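Local coordinates for protein N-acetyltransferase (Escherichia coli, PDB 6GTQ) that probably transfers an acetyl group from acetyl-coenzyme A to an amine of its substrate, as other GNAT-family N-acetyltransferases do, at residues A[47-52]-A[64-69]. The protein carries 1 engineered substitution. Sequence-based numbering, arbitrary orientation.
Sequences LRAYIL and YYTLCG. With ACT (acetate ion), chain H.
Tyr50 lays its CB against the face of the Tyr65 ring across two antiparallel strand segments, 48-52 and 64-69, in a CH-pi contact 3.5 Å from CB to the ring centroid. The rings are almost parallel, planes at 6°, but displaced along their planes with centroids 4.8 Å from each other, so overlap is slight. Tyr65 OH lies over the rim of the Tyr50 ring, 3.4 Å from Tyr50 CG. A chi1 of 80° tips the Tyr65 ring across toward the neighbouring strand. The Tyr65 hydroxyl is hydrogen-bonded to His117 ND1 of helix 110-129, which probably restrains the ring. On the same face Leu67 CD1 approaches Tyr50 CE1 obliquely.

The backbone ladder has two hydrogen-bonded pairs, Arg48 with Leu67 and Tyr50 with Tyr65, each closed by two N-H...O bonds. The straightest runs from Tyr50 N to Tyr65 O, 2.9 Å at 177°.

The other face carries Ala49, Ile51, Tyr64 and Thr66, against helices 28-36 and 38-43. Here Ile51 CD1 touches Tyr64 CB. At the loop end, Leu47 CD1 meets Thr66 CG2 at 3.9 Å. Thr66 OG1 donates a 2.7 Å hydrogen bond to O of an acetate ion that most likely came from the crystallisation medium.

Together strands 48-53 and 61-74 form a beta hairpin in the mixed sheet of the GNAT fold, with helices packed on both faces.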
loop_
_atom_site.group_PDB
_atom_site.type_symbol
_atom_site.label_atom_id
_atom_site.label_comp_id
_atom_site.label_asym_id
_atom_site.label_seq_id
_atom_site.Cartn_x
_atom_site.Cartn_y
_atom_site.Cartn_z
ATOM N N LEU A 47 7.844 5.186 9.598
ATOM C CA LEU A 47 6.785 4.927 8.620
ATOM C C LEU A 47 5.459 5.499 9.117
ATOM O O LEU A 47 5.378 5.991 10.246
ATOM C CB LEU A 47 6.645 3.408 8.316
ATOM C CG LEU A 47 6.649 2.413 9.507
ATOM C CD1 LEU A 47 5.259 2.253 10.135
ATOM C CD2 LEU A 47 7.165 1.061 9.064
ATOM N N ARG A 48 4.426 5.427 8.266
ATOM C CA ARG A 48 3.048 5.808 8.575
ATOM C C ARG A 48 2.247 4.527 8.462
ATOM O O ARG A 48 2.224 3.907 7.392
ATOM C CB ARG A 48 2.517 6.887 7.610
ATOM C CG ARG A 48 3.384 8.134 7.549
ATOM C CD ARG A 48 3.129 9.115 8.666
ATOM N NE ARG A 48 3.723 8.672 9.917
ATOM C CZ ARG A 48 3.309 9.044 11.118
ATOM N NH1 ARG A 48 2.290 9.886 11.246
ATOM N NH2 ARG A 48 3.907 8.580 12.201
ATOM N N ALA A 49 1.681 4.081 9.593
ATOM C CA ALA A 49 0.923 2.847 9.702
ATOM C C ALA A 49 -0.577 3.101 9.730
ATOM O O ALA A 49 -1.063 3.942 10.499
ATOM C CB ALA A 49 1.351 2.096 10.945
ATOM N N TYR A 50 -1.304 2.356 8.882
ATOM C CA TYR A 50 -2.751 2.428 8.735
ATOM C C TYR A 50 -3.354 1.089 9.135
ATOM O O TYR A 50 -2.856 0.028 8.740
ATOM C CB TYR A 50 -3.119 2.818 7.305
ATOM C CG TYR A 50 -2.785 4.253 6.973
ATOM C CD1 TYR A 50 -1.476 4.637 6.673
ATOM C CD2 TYR A 50 -3.780 5.226 6.918
ATOM C CE1 TYR A 50 -1.160 5.961 6.376
ATOM C CE2 TYR A 50 -3.477 6.551 6.608
ATOM C CZ TYR A 50 -2.163 6.916 6.353
ATOM O OH TYR A 50 -1.865 8.220 6.057
ATOM N N ILE A 51 -4.409 1.145 9.950
ATOM C CA ILE A 51 -5.033 -0.033 10.534
ATOM C C ILE A 51 -6.488 -0.233 10.091
ATOM O O ILE A 51 -7.251 0.722 9.996
ATOM C CB ILE A 51 -4.845 0.083 12.096
ATOM C CG1 ILE A 51 -3.663 -0.770 12.603
ATOM C CG2 ILE A 51 -6.102 -0.191 12.918
ATOM C CD1 ILE A 51 -2.260 -0.249 12.263
ATOM N N LEU A 52 -6.839 -1.493 9.792
ATOM C CA LEU A 52 -8.188 -1.962 9.478
ATOM C C LEU A 52 -8.668 -2.584 10.794
ATOM O O LEU A 52 -8.090 -3.572 11.238
ATOM C CB LEU A 52 -8.168 -3.012 8.345
ATOM C CG LEU A 52 -9.502 -3.707 8.007
ATOM C CD1 LEU A 52 -10.490 -2.752 7.359
ATOM C CD2 LEU A 52 -9.277 -4.926 7.145
ATOM N N TYR A 64 -3.605 -4.419 8.256
ATOM C CA TYR A 64 -2.789 -3.213 8.266
ATOM C C TYR A 64 -1.989 -2.992 6.988
ATOM O O TYR A 64 -1.788 -3.915 6.189
ATOM C CB TYR A 64 -1.844 -3.208 9.487
ATOM C CG TYR A 64 -0.605 -4.081 9.389
ATOM C CD1 TYR A 64 0.587 -3.581 8.862
ATOM C CD2 TYR A 64 -0.590 -5.368 9.928
ATOM C CE1 TYR A 64 1.747 -4.357 8.826
ATOM C CE2 TYR A 64 0.576 -6.142 9.926
ATOM C CZ TYR A 64 1.738 -5.633 9.365
ATOM O OH TYR A 64 2.885 -6.381 9.348
ATOM N N TYR A 65 -1.487 -1.771 6.839
ATOM C CA TYR A 65 -0.574 -1.390 5.768
ATOM C C TYR A 65 0.361 -0.289 6.270
ATOM O O TYR A 65 0.017 0.416 7.215
ATOM C CB TYR A 65 -1.280 -1.077 4.423
ATOM C CG TYR A 65 -1.911 0.292 4.274
ATOM C CD1 TYR A 65 -1.132 1.412 3.988
ATOM C CD2 TYR A 65 -3.297 0.446 4.279
ATOM C CE1 TYR A 65 -1.707 2.668 3.810
ATOM C CE2 TYR A 65 -3.887 1.695 4.078
ATOM C CZ TYR A 65 -3.086 2.803 3.845
ATOM O OH TYR A 65 -3.648 4.042 3.677
ATOM N N THR A 66 1.575 -0.213 5.709
ATOM C CA THR A 66 2.574 0.810 6.060
ATOM C C THR A 66 2.995 1.592 4.820
ATOM O O THR A 66 3.150 1.008 3.751
ATOM C CB THR A 66 3.786 0.242 6.841
ATOM O OG1 THR A 66 4.563 -0.610 5.995
ATOM C CG2 THR A 66 3.392 -0.479 8.121
ATOM N N LEU A 67 3.168 2.916 4.975
ATOM C CA LEU A 67 3.615 3.840 3.936
ATOM C C LEU A 67 4.819 4.632 4.392
ATOM O O LEU A 67 4.945 4.977 5.580
ATOM C CB LEU A 67 2.530 4.882 3.610
ATOM C CG LEU A 67 1.289 4.478 2.859
ATOM C CD1 LEU A 67 0.363 5.661 2.748
ATOM C CD2 LEU A 67 1.611 3.944 1.463
ATOM N N CYS A 68 5.680 4.960 3.424
ATOM C CA CYS A 68 6.843 5.816 3.625
ATOM C C CYS A 68 7.234 6.491 2.323
ATOM O O CYS A 68 7.151 5.885 1.259
ATOM C CB CYS A 68 8.022 5.085 4.259
ATOM S SG CYS A 68 9.347 6.191 4.815
ATOM N N GLY A 69 7.639 7.749 2.424
ATOM C CA GLY A 69 8.079 8.529 1.276
ATOM C C GLY A 69 9.371 7.955 0.725
ATOM O O GLY A 69 10.222 7.466 1.477
HETATM C C ACT H . 7.425 1.247 4.636
HETATM O O ACT H . 6.243 1.207 4.861
HETATM O OXT ACT H . 8.305 1.258 5.498
HETATM C CH3 ACT H . 7.836 1.277 3.170
#